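Local coordinates for designed CISK-PX domain (Synthetic construct, PDB 4OXW), which is a computationally designed PX domain modelled on that of the kinase CISK, a fold whose natural members typically bind phosphoinositide lipids, at residues K90-Q93 with R94-S97; V32-G36 with E37-V41. All coordinates share one frame; numbering follows the deposited sequence.

Contact 1 of 2, residues K90-Q93 with R94-S97; sequences KYIQ and RIVS
One face of the Tyr-91 ring is met by Ile-95, whose CG1 stands 4.0 Å from Tyr-91 CE2, displaced toward the rim of the ring. The two side chains run alongside each other, and Tyr-91 CG lies anti to the backbone N (chi1 180°), which carries the ring along the flank that Ile-95 follows one turn later. The ring also meets that of His-52, whose ND1 is hydrogen-bonded to the phenol OH. A second flat group, the Arg-94 guanidinium, takes Lys-90 CE obliquely, with NH1 3.1 Å from that carbon. Arg-94 bends at chi2 (-88°) to run beside the extended lysine; NZ of Lys-90 and NH1 of Arg-94 are 4.1 Å apart, so the like charges probably disfavour each other mildly. On the inner side, Ile-92 CD1 reaches Ile-95 CB at 4.2 Å, and both isoleucines also pack on helix 105-112. Backbone bonds from Arg-94 N, Ile-95 N and Val-96 N to the carbonyls four residues earlier hold this spacing. Ser-97 N makes a weaker bond to Gln-93 O, while Ser-97 OG donates to Arg-94 O at 2.8 Å. This is the C-terminal region of an amphipathic alpha helix in the PX fold, charged outside and apolar toward the core.

Contact 2 of 2, residues V32-G36 with E37-V41; sequences VKTGG and EEWAV
Glu-37 receives the chain from the turn and pairs with Thr-34 through two backbone bonds, Glu-37 N to Thr-34 O at 2.9 Å and Thr-34 N to Glu-37 O at 3.0 Å. A water donates to both Glu-37 O and Gly-35 O, tying the turn to the first residue of the returning strand. Glu-38 comes next, in a non-hydrogen-bonded pair with Lys-33, and its extended side chain lies alongside that of the lysine. Its OE2 is 3.4 Å from Lys-33 CD but 4.1 Å from Lys-33 NZ, so the attraction between the charges stops short of a salt bridge. Trp-39 pairs with Val-32 through a second set of two backbone bonds, the one from Val-32 N to Trp-39 O being nearly straight (168°). Its CG sits between the backbone N and the carbonyl carbon (chi1 63°), swinging the indole back across the neighbouring strand. Val-32 CB covers one face in a CH-pi contact, 3.9 Å from the centroid of the five-membered ring, and Val-32 CG1 touches Trp-39 CZ2 at 3.4 Å. Thr-34 CG2 meets the far edge near the ring plane, 3.8 Å from Trp-39 CH2, while Trp-39 NE1 is hydrogen-bonded to Leu-111 O. Without the indole, as with an alanine at Trp-39, Val-32 and the Thr-34 methyl would probably lose their cover and the Leu-111 carbonyl its donor. Beyond it, Val-41 continues the ladder through backbone bonding with Ile-30. The whole is a beta hairpin with a two-residue loop, Gly-35 and Gly-36, in a type II' turn with Gly-35 at its positive-phi corner, joining the second and third strands of the PX-domain sheet.

Overall arrangement
Contact 2 comes first along the chain, at the tip of the hairpin formed by strands 25-34 and 37-44, and contact 1 follows near the end of helix 78-96. Their centres lie about 15 Å apart and their nearest atoms about 7 Å, without touching. Helix 105-112 relates the two: Ile-92 and Val-96 of contact 1 pack on Leu-111, whose carbonyl oxygen accepts the Trp-39 indole of contact 2. The N-terminal strand 9-18 is a second link, since Val-10 accepts a bond from Gln-93 and Lys-9 bonds through its backbone with Lys-33. Contact 1 is partly buried, whereas contact 2 lies at the surface, its centre about 15 Å from the centre of the chain.

Contact 1 of 2, residues K90-Q93 with R94-S97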
loop_
_atom_site.group_PDB
_atom_site.type_symbol
_atom_site.label_atom_id
_atom_site.label_comp_id
_atom_site.label_asym_id
_atom_site.label_seq_id
_atom_site.Cartn_x
_atom_site.Cartn_y
_atom_site.Cartn_z
ATOM N N LYS A 90 -7.742 -2.542 0.062
ATOM C CA LYS A 90 -8.848 -2.067 -0.806
ATOM C C LYS A 90 -8.329 -0.958 -1.707
ATOM O O LYS A 90 -8.620 -0.909 -2.919
ATOM C CB LYS A 90 -10.019 -1.573 0.068
ATOM C CG LYS A 90 -11.138 -0.958 -0.750
ATOM C CD LYS A 90 -12.374 -0.774 0.128
ATOM C CE LYS A 90 -13.383 0.185 -0.502
ATOM N NZ LYS A 90 -14.526 0.512 0.413
ATOM N N TYR A 91 -7.507 -0.062 -1.150
ATOM C CA TYR A 91 -6.933 1.041 -1.944
ATOM C C TYR A 91 -6.120 0.550 -3.153
ATOM O O TYR A 91 -6.382 0.922 -4.308
ATOM C CB TYR A 91 -6.038 1.891 -1.068
ATOM C CG TYR A 91 -5.384 3.055 -1.789
ATOM C CD1 TYR A 91 -6.073 4.256 -1.961
ATOM C CD2 TYR A 91 -4.074 2.970 -2.249
ATOM C CE1 TYR A 91 -5.490 5.318 -2.644
ATOM C CE2 TYR A 91 -3.466 4.026 -2.904
ATOM C CZ TYR A 91 -4.180 5.191 -3.121
ATOM O OH TYR A 91 -3.558 6.216 -3.784
ATOM N N ILE A 92 -5.135 -0.305 -2.884
ATOM C CA ILE A 92 -4.259 -0.756 -3.950
ATOM C C ILE A 92 -5.027 -1.663 -4.939
ATOM O O ILE A 92 -4.753 -1.632 -6.154
ATOM C CB ILE A 92 -2.930 -1.366 -3.415
ATOM C CG1 ILE A 92 -1.903 -1.473 -4.546
ATOM C CG2 ILE A 92 -3.160 -2.724 -2.751
ATOM C CD1 ILE A 92 -1.452 -0.163 -5.174
ATOM N N GLN A 93 -6.009 -2.404 -4.444
ATOM C CA GLN A 93 -6.888 -3.212 -5.367
ATOM C C GLN A 93 -7.655 -2.306 -6.307
ATOM O O GLN A 93 -7.803 -2.602 -7.509
ATOM C CB GLN A 93 -7.821 -4.135 -4.570
ATOM C CG GLN A 93 -7.099 -5.285 -3.939
ATOM C CD GLN A 93 -7.945 -6.167 -3.032
ATOM O OE1 GLN A 93 -9.033 -5.801 -2.615
ATOM N NE2 GLN A 93 -7.423 -7.354 -2.717
ATOM N N ARG A 94 -8.157 -1.199 -5.762
ATOM C CA ARG A 94 -8.873 -0.248 -6.578
ATOM C C ARG A 94 -7.966 0.383 -7.593
ATOM O O ARG A 94 -8.367 0.596 -8.733
ATOM C CB ARG A 94 -9.494 0.797 -5.699
ATOM C CG ARG A 94 -10.775 0.333 -5.059
ATOM C CD ARG A 94 -11.945 0.636 -6.000
ATOM N NE ARG A 94 -13.208 -0.009 -5.621
ATOM C CZ ARG A 94 -13.841 0.181 -4.463
ATOM N NH1 ARG A 94 -13.321 0.981 -3.529
ATOM N NH2 ARG A 94 -14.986 -0.456 -4.234
ATOM N N ILE A 95 -6.743 0.733 -7.204
ATOM C CA ILE A 95 -5.802 1.266 -8.168
ATOM C C ILE A 95 -5.572 0.312 -9.337
ATOM O O ILE A 95 -5.631 0.736 -10.495
ATOM C CB ILE A 95 -4.442 1.601 -7.482
ATOM C CG1 ILE A 95 -4.622 2.766 -6.527
ATOM C CG2 ILE A 95 -3.349 1.832 -8.525
ATOM C CD1 ILE A 95 -4.705 4.116 -7.158
ATOM N N VAL A 96 -5.305 -0.959 -9.062
ATOM C CA VAL A 96 -4.870 -1.892 -10.096
ATOM C C VAL A 96 -6.081 -2.303 -10.960
ATOM O O VAL A 96 -5.896 -2.832 -12.063
ATOM C CB VAL A 96 -4.173 -3.089 -9.468
ATOM C CG1 VAL A 96 -4.025 -4.267 -10.412
ATOM C CG2 VAL A 96 -2.806 -2.599 -8.999
ATOM N N SER A 97 -7.282 -2.029 -10.455
ATOM C CA SER A 97 -8.518 -2.273 -11.226
ATOM C C SER A 97 -8.670 -1.285 -12.389
ATOM O O SER A 97 -9.475 -1.533 -13.290
ATOM C CB SER A 97 -9.762 -2.212 -10.327
ATOM O OG SER A 97 -10.199 -0.852 -10.218
#

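Contact 2 of 2, residues V32-G36 with E37-V41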
loop_
_atom_site.group_PDB
_atom_site.type_symbol
_atom_site.label_atom_id
_atom_site.label_comp_id
_atom_site.label_asym_id
_atom_site.label_seq_id
_atom_site.Cartn_x
_atom_site.Cartn_y
_atom_site.Cartn_z
ATOM N N VAL A 32 1.626 -9.811 -5.157
ATOM C CA VAL A 32 1.287 -9.345 -6.489
ATOM C C VAL A 32 1.312 -10.584 -7.389
ATOM O O VAL A 32 2.241 -11.357 -7.323
ATOM C CB VAL A 32 2.275 -8.305 -7.002
ATOM C CG1 VAL A 32 1.861 -7.793 -8.384
ATOM C CG2 VAL A 32 2.423 -7.150 -6.026
ATOM N N LYS A 33 0.228 -10.807 -8.133
ATOM C CA LYS A 33 0.138 -11.921 -9.101
ATOM C C LYS A 33 -0.179 -11.394 -10.487
ATOM O O LYS A 33 -0.984 -10.471 -10.669
ATOM C CB LYS A 33 -0.954 -12.876 -8.643
ATOM C CG LYS A 33 -0.582 -13.568 -7.365
ATOM C CD LYS A 33 -1.788 -14.061 -6.600
ATOM C CE LYS A 33 -2.324 -15.366 -7.161
ATOM N NZ LYS A 33 -3.046 -16.123 -6.094
ATOM N N THR A 34 0.486 -11.926 -11.498
ATOM C CA THR A 34 0.107 -11.561 -12.837
ATOM C C THR A 34 0.460 -12.762 -13.680
ATOM O O THR A 34 1.516 -13.349 -13.498
ATOM C CB THR A 34 0.777 -10.282 -13.344
ATOM O OG1 THR A 34 0.255 -9.967 -14.640
ATOM C CG2 THR A 34 2.256 -10.420 -13.443
ATOM N N GLY A 35 -0.434 -13.167 -14.566
ATOM C CA GLY A 35 -0.168 -14.458 -15.244
ATOM C C GLY A 35 0.006 -15.563 -14.236
ATOM O O GLY A 35 -0.845 -15.748 -13.358
ATOM N N GLY A 36 1.083 -16.353 -14.349
ATOM C CA GLY A 36 1.377 -17.374 -13.385
ATOM C C GLY A 36 2.523 -17.001 -12.466
ATOM O O GLY A 36 3.074 -17.856 -11.795
ATOM N N GLU A 37 2.871 -15.714 -12.436
ATOM C CA GLU A 37 3.947 -15.198 -11.595
ATOM C C GLU A 37 3.370 -14.590 -10.304
ATOM O O GLU A 37 2.230 -14.102 -10.294
ATOM C CB GLU A 37 4.710 -14.113 -12.337
ATOM C CG GLU A 37 5.198 -14.532 -13.719
ATOM C CD GLU A 37 5.938 -13.429 -14.440
ATOM O OE1 GLU A 37 5.526 -12.253 -14.324
ATOM O OE2 GLU A 37 6.928 -13.739 -15.139
ATOM N N GLU A 38 4.149 -14.670 -9.217
ATOM C CA GLU A 38 3.738 -14.104 -7.930
ATOM C C GLU A 38 4.995 -13.616 -7.216
ATOM O O GLU A 38 6.062 -14.246 -7.278
ATOM C CB GLU A 38 2.985 -15.145 -7.110
ATOM C CG GLU A 38 2.500 -14.667 -5.738
ATOM C CD GLU A 38 1.568 -15.654 -5.063
ATOM O OE1 GLU A 38 1.799 -16.873 -5.185
ATOM O OE2 GLU A 38 0.607 -15.208 -4.400
ATOM N N TRP A 39 4.900 -12.442 -6.599
ATOM C CA TRP A 39 6.008 -11.920 -5.800
ATOM C C TRP A 39 5.394 -11.019 -4.719
ATOM O O TRP A 39 4.185 -10.841 -4.641
ATOM C CB TRP A 39 7.002 -11.134 -6.635
ATOM C CG TRP A 39 6.470 -9.923 -7.269
ATOM C CD1 TRP A 39 6.466 -8.639 -6.754
ATOM C CD2 TRP A 39 5.878 -9.828 -8.569
ATOM N NE1 TRP A 39 5.898 -7.770 -7.656
ATOM C CE2 TRP A 39 5.511 -8.470 -8.771
ATOM C CE3 TRP A 39 5.574 -10.767 -9.569
ATOM C CZ2 TRP A 39 4.899 -8.026 -9.931
ATOM C CZ3 TRP A 39 4.964 -10.329 -10.708
ATOM C CH2 TRP A 39 4.634 -8.968 -10.895
ATOM N N ALA A 40 6.247 -10.519 -3.851
ATOM C CA ALA A 40 5.816 -9.623 -2.779
ATOM C C ALA A 40 6.726 -8.411 -2.735
ATOM O O ALA A 40 7.916 -8.502 -3.026
ATOM C CB ALA A 40 5.888 -10.357 -1.457
ATOM N N VAL A 41 6.169 -7.279 -2.322
ATOM C CA VAL A 41 6.934 -6.079 -2.052
ATOM C C VAL A 41 6.470 -5.650 -0.673
ATOM O O VAL A 41 5.354 -5.976 -0.238
ATOM C CB VAL A 41 6.735 -4.933 -3.069
ATOM C CG1 VAL A 41 7.287 -5.383 -4.445
ATOM C CG2 VAL A 41 5.277 -4.513 -3.178
HETATM O O HOH W 1 -0.055 -15.863 -10.520
#